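Side-chain contacts in cyclic AMP receptor protein (Thermus thermophilus, PDB 4EV0), which activates transcription of a small set of promoters in a cAMP-dependent manner, binding DNA as a homodimer: residues Pro32-Gly37 and Ala42-Ala47; Glu190-Leu195 and Ala205-Glu210; Leu106-Ile109 and Leu114-His117; Ser4-Gly9 and Gly71-Glu76. All coordinates share one frame; numbering follows the deposited sequence.

Interaction 1 (Pro32-Gly37 and Ala42-Ala47); sequences PIFYQG and ALYLVA. With CMP (adenosine-3',5'-cyclic-monophosphate), chain G.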
loop_
_atom_site.group_PDB
_atom_site.type_symbol
_atom_site.label_atom_id
_atom_site.label_comp_id
_atom_site.label_asym_id
_atom_site.label_seq_id
_atom_site.Cartn_x
_atom_site.Cartn_y
_atom_site.Cartn_z
ATOM N N PRO B 32 10.524 -5.164 -24.799
ATOM C CA PRO B 32 10.778 -4.516 -23.511
ATOM C C PRO B 32 11.079 -3.046 -23.739
ATOM O O PRO B 32 11.829 -2.706 -24.655
ATOM C CB PRO B 32 12.035 -5.228 -22.995
ATOM C CG PRO B 32 12.129 -6.488 -23.791
ATOM C CD PRO B 32 11.557 -6.157 -25.129
ATOM N N ILE B 33 10.479 -2.185 -22.926
ATOM C CA ILE B 33 10.722 -0.761 -23.017
ATOM C C ILE B 33 11.919 -0.440 -22.118
ATOM O O ILE B 33 12.914 0.144 -22.576
ATOM C CB ILE B 33 9.459 0.023 -22.660
ATOM C CG1 ILE B 33 8.340 -0.336 -23.643
ATOM C CG2 ILE B 33 9.717 1.506 -22.683
ATOM C CD1 ILE B 33 6.998 -0.621 -22.980
ATOM N N PHE B 34 11.830 -0.856 -20.855
ATOM C CA PHE B 34 12.985 -0.900 -19.950
ATOM C C PHE B 34 12.760 -1.960 -18.868
ATOM O O PHE B 34 11.659 -2.513 -18.740
ATOM C CB PHE B 34 13.293 0.468 -19.326
ATOM C CG PHE B 34 12.129 1.082 -18.584
ATOM C CD1 PHE B 34 11.735 0.593 -17.342
ATOM C CD2 PHE B 34 11.437 2.158 -19.120
ATOM C CE1 PHE B 34 10.671 1.151 -16.667
ATOM C CE2 PHE B 34 10.357 2.727 -18.433
ATOM C CZ PHE B 34 9.983 2.226 -17.214
ATOM N N TYR B 35 13.806 -2.214 -18.085
ATOM C CA TYR B 35 13.766 -3.198 -17.009
ATOM C C TYR B 35 13.940 -2.576 -15.631
ATOM O O TYR B 35 14.508 -1.496 -15.492
ATOM C CB TYR B 35 14.861 -4.239 -17.222
ATOM C CG TYR B 35 14.579 -5.198 -18.352
ATOM C CD1 TYR B 35 13.302 -5.717 -18.544
ATOM C CD2 TYR B 35 15.584 -5.587 -19.225
ATOM C CE1 TYR B 35 13.035 -6.604 -19.575
ATOM C CE2 TYR B 35 15.329 -6.474 -20.265
ATOM C CZ TYR B 35 14.051 -6.981 -20.436
ATOM O OH TYR B 35 13.787 -7.864 -21.465
ATOM N N GLN B 36 13.434 -3.274 -14.619
ATOM C CA GLN B 36 13.649 -2.917 -13.222
ATOM C C GLN B 36 15.150 -2.950 -12.963
ATOM O O GLN B 36 15.828 -3.895 -13.375
ATOM C CB GLN B 36 12.914 -3.918 -12.303
ATOM C CG GLN B 36 12.905 -3.572 -10.804
ATOM C CD GLN B 36 12.078 -4.571 -9.967
ATOM O OE1 GLN B 36 11.304 -5.362 -10.515
ATOM N NE2 GLN B 36 12.253 -4.541 -8.640
ATOM N N GLY B 37 15.670 -1.920 -12.302
ATOM C CA GLY B 37 17.101 -1.815 -12.061
ATOM C C GLY B 37 17.890 -1.082 -13.142
ATOM O O GLY B 37 19.106 -0.910 -13.025
ATOM N N ALA B 42 14.074 9.281 -18.465
ATOM C CA ALA B 42 12.862 9.788 -19.107
ATOM C C ALA B 42 11.581 9.133 -18.594
ATOM O O ALA B 42 11.585 7.966 -18.168
ATOM C CB ALA B 42 12.962 9.612 -20.617
ATOM N N LEU B 43 10.484 9.886 -18.647
ATOM C CA LEU B 43 9.158 9.311 -18.421
ATOM C C LEU B 43 8.466 9.168 -19.764
ATOM O O LEU B 43 8.932 9.711 -20.766
ATOM C CB LEU B 43 8.318 10.172 -17.470
ATOM C CG LEU B 43 8.052 11.646 -17.804
ATOM C CD1 LEU B 43 6.910 11.846 -18.814
ATOM C CD2 LEU B 43 7.786 12.429 -16.527
ATOM N N TYR B 44 7.349 8.457 -19.791
ATOM C CA TYR B 44 6.648 8.211 -21.039
ATOM C C TYR B 44 5.145 8.396 -20.886
ATOM O O TYR B 44 4.544 7.976 -19.888
ATOM C CB TYR B 44 6.927 6.788 -21.562
ATOM C CG TYR B 44 8.386 6.430 -21.756
ATOM C CD1 TYR B 44 9.131 5.888 -20.721
ATOM C CD2 TYR B 44 9.013 6.620 -22.979
ATOM C CE1 TYR B 44 10.464 5.551 -20.888
ATOM C CE2 TYR B 44 10.357 6.290 -23.162
ATOM C CZ TYR B 44 11.074 5.751 -22.110
ATOM O OH TYR B 44 12.401 5.416 -22.277
ATOM N N LEU B 45 4.552 9.031 -21.890
ATOM C CA LEU B 45 3.113 9.011 -22.098
ATOM C C LEU B 45 2.828 7.978 -23.175
ATOM O O LEU B 45 3.607 7.833 -24.118
ATOM C CB LEU B 45 2.639 10.378 -22.584
ATOM C CG LEU B 45 1.855 11.287 -21.638
ATOM C CD1 LEU B 45 2.086 10.923 -20.169
ATOM C CD2 LEU B 45 2.226 12.729 -21.900
ATOM N N VAL B 46 1.723 7.252 -23.041
ATOM C CA VAL B 46 1.310 6.319 -24.086
ATOM C C VAL B 46 0.439 7.048 -25.103
ATOM O O VAL B 46 -0.635 7.551 -24.766
ATOM C CB VAL B 46 0.541 5.111 -23.517
ATOM C CG1 VAL B 46 -0.099 4.307 -24.650
ATOM C CG2 VAL B 46 1.463 4.243 -22.670
ATOM N N ALA B 47 0.921 7.136 -26.339
ATOM C CA ALA B 47 0.146 7.735 -27.420
ATOM C C ALA B 47 -0.819 6.713 -28.047
ATOM O O ALA B 47 -1.965 7.037 -28.373
ATOM C CB ALA B 47 1.068 8.302 -28.463
HETATM P P CMP G . 10.093 4.285 -12.817
HETATM O O1P CMP G . 10.917 5.302 -13.552
HETATM O O2P CMP G . 10.466 3.935 -11.394
HETATM O "O5'" CMP G . 9.967 2.935 -13.693
HETATM C "C5'" CMP G . 8.876 2.034 -13.507
HETATM C "C4'" CMP G . 7.621 2.823 -13.370
HETATM O "O4'" CMP G . 6.510 2.021 -12.925
HETATM C "C3'" CMP G . 7.678 3.892 -12.324
HETATM O "O3'" CMP G . 8.587 4.920 -12.667
HETATM C "C2'" CMP G . 6.216 4.287 -12.232
HETATM O "O2'" CMP G . 5.818 5.034 -13.368
HETATM C "C1'" CMP G . 5.563 2.896 -12.325
HETATM N N9 CMP G . 5.208 2.380 -11.000
HETATM C C8 CMP G . 6.044 2.102 -9.984
HETATM N N7 CMP G . 5.327 1.677 -8.905
HETATM C C5 CMP G . 4.021 1.683 -9.241
HETATM C C6 CMP G . 2.734 1.333 -8.584
HETATM N N6 CMP G . 2.718 0.884 -7.299
HETATM N N1 CMP G . 1.594 1.490 -9.311
HETATM C C2 CMP G . 1.605 1.941 -10.577
HETATM N N3 CMP G . 2.741 2.262 -11.238
HETATM C C4 CMP G . 3.948 2.156 -10.629
#
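Strands 32-34 and 42-46 keep well apart where Ile33 and Phe34 meet Tyr44: the CA atoms of Ile33 and Tyr44 are 10.1 Å from each other, no hydrogen bond joins the two segments, and the strands belong to the two facing sheets of the cyclic nucleotide-binding beta-roll. The gap is bridged by side chains alone. The Phe34 and Tyr44 side chains run antiparallel past one another, and the edge of the Phe34 ring does the touching, its CE2 lying 3.7 Å from Tyr44 CE1. Tyr44 CE1 sits near the plane of the Phe34 ring. Ile33 adds its CG2 methyl over one face of the tyrosine ring, 4.5 Å from Tyr44 CE1, a loose contact. Ile33 and Phe34 form a classic beta bulge opposite Ala89, consistent with both side chains turning toward Tyr44. With the phenylalanine CG between its backbone N and carbonyl carbon (chi1 56°), the ring swings inward and its CE1 and CZ, away from Tyr44, come up to cyclic AMP, Phe34 CE1 lying 3.5 Å from the ligand O5'. Arg85, which binds the nucleotide, makes a cation-pi contact with Phe34, while Phe74 meets the Tyr44 ring. The contact is thus apolar and buried, held by dispersion between rings and a methyl group. One aromatic ring belongs at once to the core between the sheets and to the wall of the cAMP pocket.

Interaction 2 (Glu190-Leu195 and Ala205-Glu210); sequences EGVVRL and AALLEE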
loop_
_atom_site.group_PDB
_atom_site.type_symbol
_atom_site.label_atom_id
_atom_site.label_comp_id
_atom_site.label_asym_id
_atom_site.label_seq_id
_atom_site.Cartn_x
_atom_site.Cartn_y
_atom_site.Cartn_z
ATOM N N GLU B 190 -26.931 -17.901 7.208
ATOM C CA GLU B 190 -26.671 -19.338 7.179
ATOM C C GLU B 190 -27.148 -20.036 8.445
ATOM O O GLU B 190 -26.944 -21.230 8.610
ATOM C CB GLU B 190 -25.177 -19.597 7.019
ATOM C CG GLU B 190 -24.563 -19.002 5.771
ATOM C CD GLU B 190 -23.067 -19.230 5.720
ATOM O OE1 GLU B 190 -22.336 -18.293 5.323
ATOM O OE2 GLU B 190 -22.625 -20.350 6.080
ATOM N N GLY B 191 -27.751 -19.276 9.351
ATOM C CA GLY B 191 -28.218 -19.812 10.617
ATOM C C GLY B 191 -27.137 -20.262 11.592
ATOM O O GLY B 191 -27.433 -20.974 12.556
ATOM N N VAL B 192 -25.890 -19.846 11.362
ATOM C CA VAL B 192 -24.782 -20.255 12.229
ATOM C C VAL B 192 -24.731 -19.417 13.513
ATOM O O VAL B 192 -24.435 -19.929 14.599
ATOM C CB VAL B 192 -23.422 -20.208 11.478
ATOM C CG1 VAL B 192 -22.283 -20.676 12.374
ATOM C CG2 VAL B 192 -23.496 -21.067 10.218
ATOM N N VAL B 193 -25.039 -18.129 13.385
ATOM C CA VAL B 193 -25.046 -17.224 14.521
ATOM C C VAL B 193 -26.350 -16.432 14.566
ATOM O O VAL B 193 -27.035 -16.285 13.547
ATOM C CB VAL B 193 -23.865 -16.215 14.475
ATOM C CG1 VAL B 193 -22.537 -16.937 14.273
ATOM C CG2 VAL B 193 -24.070 -15.190 13.374
ATOM N N ARG B 194 -26.688 -15.928 15.749
ATOM C CA ARG B 194 -27.811 -15.021 15.900
ATOM C C ARG B 194 -27.313 -13.696 16.476
ATOM O O ARG B 194 -26.559 -13.676 17.450
ATOM C CB ARG B 194 -28.892 -15.632 16.796
ATOM C CG ARG B 194 -29.965 -14.634 17.224
ATOM C CD ARG B 194 -31.130 -15.322 17.907
ATOM N NE ARG B 194 -31.790 -16.244 16.988
ATOM C CZ ARG B 194 -32.636 -17.196 17.368
ATOM N NH1 ARG B 194 -32.910 -17.352 18.659
ATOM N NH2 ARG B 194 -33.197 -17.993 16.458
ATOM N N LEU B 195 -27.732 -12.588 15.874
ATOM C CA LEU B 195 -27.264 -11.271 16.300
ATOM C C LEU B 195 -28.314 -10.509 17.080
ATOM O O LEU B 195 -29.522 -10.667 16.868
ATOM C CB LEU B 195 -26.838 -10.431 15.094
ATOM C CG LEU B 195 -25.872 -11.095 14.112
ATOM C CD1 LEU B 195 -25.637 -10.192 12.903
ATOM C CD2 LEU B 195 -24.557 -11.430 14.807
ATOM N N ALA B 205 -22.215 -24.553 16.657
ATOM C CA ALA B 205 -20.790 -24.518 16.972
ATOM C C ALA B 205 -19.949 -25.415 16.072
ATOM O O ALA B 205 -18.850 -25.035 15.666
ATOM C CB ALA B 205 -20.558 -24.863 18.427
ATOM N N ALA B 206 -20.458 -26.596 15.751
ATOM C CA ALA B 206 -19.700 -27.525 14.931
ATOM C C ALA B 206 -19.591 -26.982 13.531
ATOM O O ALA B 206 -18.549 -27.118 12.890
ATOM C CB ALA B 206 -20.361 -28.915 14.913
ATOM N N LEU B 207 -20.675 -26.386 13.045
ATOM C CA LEU B 207 -20.685 -25.851 11.691
ATOM C C LEU B 207 -19.755 -24.639 11.618
ATOM O O LEU B 207 -19.094 -24.397 10.599
ATOM C CB LEU B 207 -22.104 -25.471 11.278
ATOM C CG LEU B 207 -22.290 -24.975 9.842
ATOM C CD1 LEU B 207 -21.502 -25.855 8.876
ATOM C CD2 LEU B 207 -23.772 -24.939 9.460
ATOM N N LEU B 208 -19.706 -23.891 12.718
ATOM C CA LEU B 208 -18.815 -22.750 12.829
ATOM C C LEU B 208 -17.367 -23.226 12.740
ATOM O O LEU B 208 -16.580 -22.689 11.961
ATOM C CB LEU B 208 -19.047 -22.016 14.148
ATOM C CG LEU B 208 -18.141 -20.812 14.359
ATOM C CD1 LEU B 208 -18.630 -19.633 13.509
ATOM C CD2 LEU B 208 -18.044 -20.413 15.846
ATOM N N GLU B 209 -17.033 -24.245 13.527
ATOM C CA GLU B 209 -15.683 -24.790 13.556
ATOM C C GLU B 209 -15.315 -25.285 12.164
ATOM O O GLU B 209 -14.182 -25.137 11.713
ATOM C CB GLU B 209 -15.584 -25.921 14.582
ATOM C CG GLU B 209 -14.154 -26.298 14.982
ATOM C CD GLU B 209 -14.092 -27.153 16.252
ATOM O OE1 GLU B 209 -15.040 -27.941 16.498
ATOM O OE2 GLU B 209 -13.097 -27.030 17.004
ATOM N N GLU B 210 -16.292 -25.847 11.469
ATOM C CA GLU B 210 -16.076 -26.277 10.094
ATOM C C GLU B 210 -15.747 -25.084 9.209
ATOM O O GLU B 210 -14.842 -25.145 8.384
ATOM C CB GLU B 210 -17.300 -27.023 9.543
ATOM C CG GLU B 210 -17.534 -28.406 10.142
ATOM C CD GLU B 210 -18.481 -29.260 9.297
ATOM O OE1 GLU B 210 -19.242 -28.692 8.479
ATOM O OE2 GLU B 210 -18.458 -30.505 9.443
#
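Val192 meets Leu207 and Leu208 with its two methyls divided between them, and its side chain crosses each leucine at about a right angle. CG1 of Val192 lies 3.9 Å from Leu208 CB and 4.0 Å from Leu208 CD1. The other branch, Val192 CG2, comes 4.0 Å from Leu207 CD2. This split follows from the valine torsion: CG1 is anti to the backbone N (chi1 -178°) and CG2 anti to the carbonyl carbon, which spreads the methyls toward successive residues of helix 205-212. Just before, Gly191 ends helix 177-189 in a Schellman motif, and the chain then enters strand 193-196 of the winged helix-turn-helix domain. Leu208 continues inward onto Ala147 and Leu150 of helix 139-154 and onto Val202, whereas Leu207 lies at the more open margin. An alanine in place of Val192 would probably open a gap beside both leucines, leaving Leu207 CD2 and Leu208 CB without their methyl partners. With no hydrogen bond between the segments, the C-terminal helix is fastened here to the residue leading into the wing strand by aliphatic van der Waals contact, which depends on shape rather than charge.

Interaction 3 (Leu106-Ile109 and Leu114-His117); sequences LALI and LVAH. With SO4 (sulfate ion), chain H.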
loop_
_atom_site.group_PDB
_atom_site.type_symbol
_atom_site.label_atom_id
_atom_site.label_comp_id
_atom_site.label_asym_id
_atom_site.label_seq_id
_atom_site.Cartn_x
_atom_site.Cartn_y
_atom_site.Cartn_z
ATOM N N LEU B 106 12.871 19.558 -16.980
ATOM C CA LEU B 106 13.331 20.666 -16.140
ATOM C C LEU B 106 13.053 22.042 -16.751
ATOM O O LEU B 106 12.740 23.005 -16.045
ATOM C CB LEU B 106 14.830 20.527 -15.846
ATOM C CG LEU B 106 15.172 19.428 -14.840
ATOM C CD1 LEU B 106 16.659 19.417 -14.544
ATOM C CD2 LEU B 106 14.376 19.634 -13.572
ATOM N N ALA B 107 13.176 22.134 -18.067
ATOM C CA ALA B 107 12.887 23.392 -18.736
ATOM C C ALA B 107 11.373 23.583 -18.873
ATOM O O ALA B 107 10.881 24.717 -18.848
ATOM C CB ALA B 107 13.595 23.473 -20.101
ATOM N N LEU B 108 10.635 22.479 -19.006
ATOM C CA LEU B 108 9.180 22.561 -19.151
ATOM C C LEU B 108 8.457 23.080 -17.895
ATOM O O LEU B 108 7.584 23.946 -17.985
ATOM C CB LEU B 108 8.587 21.216 -19.567
ATOM C CG LEU B 108 7.052 21.143 -19.529
ATOM C CD1 LEU B 108 6.440 22.193 -20.459
ATOM C CD2 LEU B 108 6.552 19.735 -19.889
ATOM N N ILE B 109 8.802 22.542 -16.730
ATOM C CA ILE B 109 8.102 22.940 -15.505
ATOM C C ILE B 109 8.376 24.399 -15.152
ATOM O O ILE B 109 7.575 25.028 -14.469
ATOM C CB ILE B 109 8.402 22.013 -14.310
ATOM C CG1 ILE B 109 9.864 22.110 -13.892
ATOM C CG2 ILE B 109 8.025 20.574 -14.651
ATOM C CD1 ILE B 109 10.149 21.417 -12.591
ATOM N N LEU B 114 2.503 23.547 -13.203
ATOM C CA LEU B 114 1.358 22.677 -13.009
ATOM C C LEU B 114 1.628 21.243 -13.503
ATOM O O LEU B 114 0.911 20.291 -13.124
ATOM C CB LEU B 114 0.125 23.270 -13.691
ATOM C CG LEU B 114 -1.236 22.799 -13.174
ATOM C CD1 LEU B 114 -1.385 23.102 -11.667
ATOM C CD2 LEU B 114 -2.374 23.416 -13.987
ATOM N N VAL B 115 2.662 21.090 -14.333
ATOM C CA VAL B 115 3.086 19.765 -14.780
ATOM C C VAL B 115 3.784 19.020 -13.654
ATOM O O VAL B 115 3.552 17.834 -13.454
ATOM C CB VAL B 115 4.036 19.836 -15.992
ATOM C CG1 VAL B 115 4.581 18.450 -16.318
ATOM C CG2 VAL B 115 3.315 20.431 -17.188
ATOM N N ALA B 116 4.645 19.717 -12.926
ATOM C CA ALA B 116 5.305 19.113 -11.784
ATOM C C ALA B 116 4.273 18.742 -10.726
ATOM O O ALA B 116 4.322 17.648 -10.167
ATOM C CB ALA B 116 6.347 20.054 -11.202
ATOM N N HIS B 117 3.337 19.654 -10.459
ATOM C CA HIS B 117 2.282 19.394 -9.487
ATOM C C HIS B 117 1.428 18.208 -9.893
ATOM O O HIS B 117 1.050 17.394 -9.049
ATOM C CB HIS B 117 1.372 20.600 -9.309
ATOM C CG HIS B 117 0.041 20.254 -8.714
ATOM N ND1 HIS B 117 -0.177 20.192 -7.351
ATOM C CD2 HIS B 117 -1.139 19.933 -9.300
ATOM C CE1 HIS B 117 -1.436 19.864 -7.127
ATOM N NE2 HIS B 117 -2.042 19.705 -8.292
HETATM S S SO4 H . 0.639 26.831 -15.091
HETATM O O1 SO4 H . 1.328 27.995 -15.656
HETATM O O2 SO4 H . 0.203 27.165 -13.731
HETATM O O3 SO4 H . -0.532 26.493 -15.899
HETATM O O4 SO4 H . 1.562 25.706 -15.050
#
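The turn between helices 102-111 and 114-135, the second of them the long helix of the CRP dimer interface, is packed by Ile109 against Val115 and Ala116. The Ile109 and Val115 CA atoms come within 6.0 Å, and the touching is done by one branch of the isoleucine. Its CG2 methyl lies 3.9 Å from Ala116 CB and 4.3 Å from Val115 CB, lodged against two successive residues in the first turn of the long helix. With chi1 at 66°, this methyl, beside the backbone N, is the branch that faces the long helix. Leu108 joins from its branch end, with CD2 4.3 Å from Val115 CG2.

In CRP-family proteins this long helix pairs with its counterpart, and the arrangement here is the same: Ala116 packs on Ala116 of the second subunit, and Ile109 on His117 of the second subunit. Within its own chain Val115 also touches Leu6, and Leu108 touches Tyr21, which ties the helical corner to the N-terminal part of the fold.

At the N-terminal end of helix 114-135, Leu114 N donates a hydrogen bond of 3.0 Å to sulfate O4, with an N-H...O angle of 160°. Arg110 of the second subunit also binds this ion, which probably came from the crystallisation liquor. The helix start would be expected to favour such an anion.

Interaction 4 (Ser4-Gly9 and Gly71-Glu76); sequences SPLFHG and GELFGE. With CMP (adenosine-3',5'-cyclic-monophosphate), chain G.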
loop_
_atom_site.group_PDB
_atom_site.type_symbol
_atom_site.label_atom_id
_atom_site.label_comp_id
_atom_site.label_asym_id
_atom_site.label_seq_id
_atom_site.Cartn_x
_atom_site.Cartn_y
_atom_site.Cartn_z
ATOM N N SER B 4 -4.866 13.315 -20.926
ATOM C CA SER B 4 -3.884 12.898 -19.927
ATOM C C SER B 4 -3.990 13.697 -18.622
ATOM O O SER B 4 -4.146 14.916 -18.645
ATOM C CB SER B 4 -2.464 12.996 -20.495
ATOM O OG SER B 4 -1.499 12.595 -19.534
ATOM N N PRO B 5 -3.917 12.998 -17.476
ATOM C CA PRO B 5 -3.962 13.650 -16.156
ATOM C C PRO B 5 -2.739 14.543 -15.926
ATOM O O PRO B 5 -2.812 15.516 -15.174
ATOM C CB PRO B 5 -3.987 12.467 -15.171
ATOM C CG PRO B 5 -3.478 11.293 -15.946
ATOM C CD PRO B 5 -3.869 11.526 -17.380
ATOM N N LEU B 6 -1.638 14.215 -16.604
ATOM C CA LEU B 6 -0.414 15.019 -16.586
ATOM C C LEU B 6 -0.674 16.452 -17.011
ATOM O O LEU B 6 0.068 17.361 -16.650
ATOM C CB LEU B 6 0.621 14.408 -17.531
ATOM C CG LEU B 6 1.972 15.120 -17.568
ATOM C CD1 LEU B 6 2.631 15.096 -16.189
ATOM C CD2 LEU B 6 2.903 14.552 -18.666
ATOM N N PHE B 7 -1.747 16.637 -17.770
ATOM C CA PHE B 7 -2.093 17.913 -18.383
ATOM C C PHE B 7 -3.337 18.558 -17.784
ATOM O O PHE B 7 -3.857 19.543 -18.321
ATOM C CB PHE B 7 -2.310 17.702 -19.877
ATOM C CG PHE B 7 -1.079 17.250 -20.602
ATOM C CD1 PHE B 7 0.164 17.751 -20.256
ATOM C CD2 PHE B 7 -1.164 16.309 -21.631
ATOM C CE1 PHE B 7 1.305 17.333 -20.929
ATOM C CE2 PHE B 7 -0.027 15.886 -22.315
ATOM C CZ PHE B 7 1.209 16.395 -21.971
ATOM N N HIS B 8 -3.817 17.995 -16.681
ATOM C CA HIS B 8 -4.979 18.543 -15.986
ATOM C C HIS B 8 -4.766 20.000 -15.549
ATOM O O HIS B 8 -3.743 20.338 -14.962
ATOM C CB HIS B 8 -5.337 17.654 -14.786
ATOM C CG HIS B 8 -6.650 17.993 -14.153
ATOM N ND1 HIS B 8 -6.795 19.018 -13.239
ATOM C CD2 HIS B 8 -7.881 17.451 -14.311
ATOM C CE1 HIS B 8 -8.059 19.091 -12.862
ATOM N NE2 HIS B 8 -8.739 18.150 -13.495
ATOM N N GLY B 9 -5.722 20.865 -15.870
ATOM C CA GLY B 9 -5.650 22.262 -15.476
ATOM C C GLY B 9 -5.101 23.203 -16.530
ATOM O O GLY B 9 -5.252 24.430 -16.413
ATOM N N GLY B 71 -2.854 7.875 -23.130
ATOM C CA GLY B 71 -3.044 8.972 -22.205
ATOM C C GLY B 71 -2.418 8.735 -20.848
ATOM O O GLY B 71 -2.347 9.650 -20.020
ATOM N N GLU B 72 -1.967 7.511 -20.607
ATOM C CA GLU B 72 -1.454 7.151 -19.293
ATOM C C GLU B 72 0.064 7.278 -19.223
ATOM O O GLU B 72 0.752 7.168 -20.238
ATOM C CB GLU B 72 -1.929 5.749 -18.895
ATOM C CG GLU B 72 -3.369 5.717 -18.363
ATOM C CD GLU B 72 -3.877 4.303 -18.110
ATOM O OE1 GLU B 72 -4.098 3.560 -19.099
ATOM O OE2 GLU B 72 -4.056 3.935 -16.921
ATOM N N LEU B 73 0.571 7.492 -18.013
ATOM C CA LEU B 73 1.966 7.838 -17.788
ATOM C C LEU B 73 2.742 6.770 -17.008
ATOM O O LEU B 73 2.193 6.138 -16.106
ATOM C CB LEU B 73 2.008 9.167 -17.032
ATOM C CG LEU B 73 3.336 9.773 -16.594
ATOM C CD1 LEU B 73 3.225 11.284 -16.669
ATOM C CD2 LEU B 73 3.685 9.368 -15.187
ATOM N N PHE B 74 4.020 6.580 -17.348
ATOM C CA PHE B 74 4.918 5.740 -16.541
ATOM C C PHE B 74 6.388 6.155 -16.645
ATOM O O PHE B 74 6.777 6.843 -17.586
ATOM C CB PHE B 74 4.774 4.260 -16.899
ATOM C CG PHE B 74 5.156 3.929 -18.323
ATOM C CD1 PHE B 74 4.268 4.163 -19.370
ATOM C CD2 PHE B 74 6.403 3.380 -18.614
ATOM C CE1 PHE B 74 4.613 3.850 -20.686
ATOM C CE2 PHE B 74 6.757 3.068 -19.922
ATOM C CZ PHE B 74 5.856 3.296 -20.958
ATOM N N GLY B 75 7.192 5.716 -15.678
ATOM C CA GLY B 75 8.622 5.964 -15.673
ATOM C C GLY B 75 9.016 7.311 -15.084
ATOM O O GLY B 75 10.111 7.835 -15.347
ATOM N N GLU B 76 8.128 7.876 -14.274
ATOM C CA GLU B 76 8.351 9.211 -13.721
ATOM C C GLU B 76 9.285 9.209 -12.503
ATOM O O GLU B 76 9.846 10.235 -12.143
ATOM C CB GLU B 76 7.013 9.891 -13.399
ATOM C CG GLU B 76 6.288 9.348 -12.164
ATOM C CD GLU B 76 5.736 7.920 -12.327
ATOM O OE1 GLU B 76 5.474 7.469 -13.470
ATOM O OE2 GLU B 76 5.555 7.242 -11.289
HETATM P P CMP G . 10.093 4.285 -12.817
HETATM O O1P CMP G . 10.917 5.302 -13.552
HETATM O O2P CMP G . 10.466 3.935 -11.394
HETATM O "O5'" CMP G . 9.967 2.935 -13.693
HETATM C "C5'" CMP G . 8.876 2.034 -13.507
HETATM C "C4'" CMP G . 7.621 2.823 -13.370
HETATM O "O4'" CMP G . 6.510 2.021 -12.925
HETATM C "C3'" CMP G . 7.678 3.892 -12.324
HETATM O "O3'" CMP G . 8.587 4.920 -12.667
HETATM C "C2'" CMP G . 6.216 4.287 -12.232
HETATM O "O2'" CMP G . 5.818 5.034 -13.368
HETATM C "C1'" CMP G . 5.563 2.896 -12.325
HETATM N N9 CMP G . 5.208 2.380 -11.000
HETATM C C8 CMP G . 6.044 2.102 -9.984
HETATM N N7 CMP G . 5.327 1.677 -8.905
HETATM C C5 CMP G . 4.021 1.683 -9.241
HETATM C C6 CMP G . 2.734 1.333 -8.584
HETATM N N6 CMP G . 2.718 0.884 -7.299
HETATM N N1 CMP G . 1.594 1.490 -9.311
HETATM C C2 CMP G . 1.605 1.941 -10.577
HETATM N N3 CMP G . 2.741 2.262 -11.238
HETATM C C4 CMP G . 3.948 2.156 -10.629
#
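Ser4 supplies the polar link between the segments: its OG donates a hydrogen bond to Gly71 O, 3.1 Å away. The hydroxyl comes in tilted 26° from the carbonyl plane, at a C=O...OG angle of 145°. OG stands anti to the serine N (chi1 180°), which carries it toward that carbonyl, and it also receives a weak bond from Leu6 N. Pro5 CD leans on the same oxygen, 3.6 Å from Gly71 O.

The apolar part is one leucine pair crossing at about a right angle. Leu73 CD1 sits against both methyls of Leu6, 3.8 Å from Leu6 CD2 and 3.9 Å from Leu6 CD1, while Leu45 packs on both residues.

A third set of bonds holds the ligand. The ribose O2' of cyclic AMP accepts from Gly75 N at 2.8 Å and donates to Glu76 OE1, at a modelled 2.5 Å that is very short and whose exact length is doubtful. Glu76 folds back on itself and turns its other oxygen OE2 to Arg126 in a salt bridge, so each carboxylate oxygen has a partner. A leucine replacing Glu76 would probably leave the ribose hydroxyl without its acceptor and Arg126 without its charged mate.

Glu76 and Gly75, with Arg85 and Ser86, which bind the cyclic phosphate, belong to the phosphate-binding cassette characteristic of cyclic nucleotide-binding domains, and the N-terminal 3-10 segment packs onto the strand leading into it.

How the interactions relate
Interactions 1, 3 and 4 share the cyclic nucleotide-binding half of the chain, whereas interaction 2 lies in the DNA-binding domain, its centre about 50 Å or more from the others. Interactions 1 and 4 meet directly: strands 42-46 and 73-74 are neighbours in one sheet, with Tyr44 N 2.8 Å from Phe74 O, and both touch the nucleotide. Interaction 4 also abuts interaction 3, Leu114 CD2 lying 3.5 Å from His8 O. Chemistry follows place. Interactions 1, 2 and 3 are buried and apolar: the first aromatic between sheets, the second aliphatic with a more open margin at Leu207, the third aliphatic beside the dimer interface. Partly buried interaction 4 alone has a hydrogen bond across its segments.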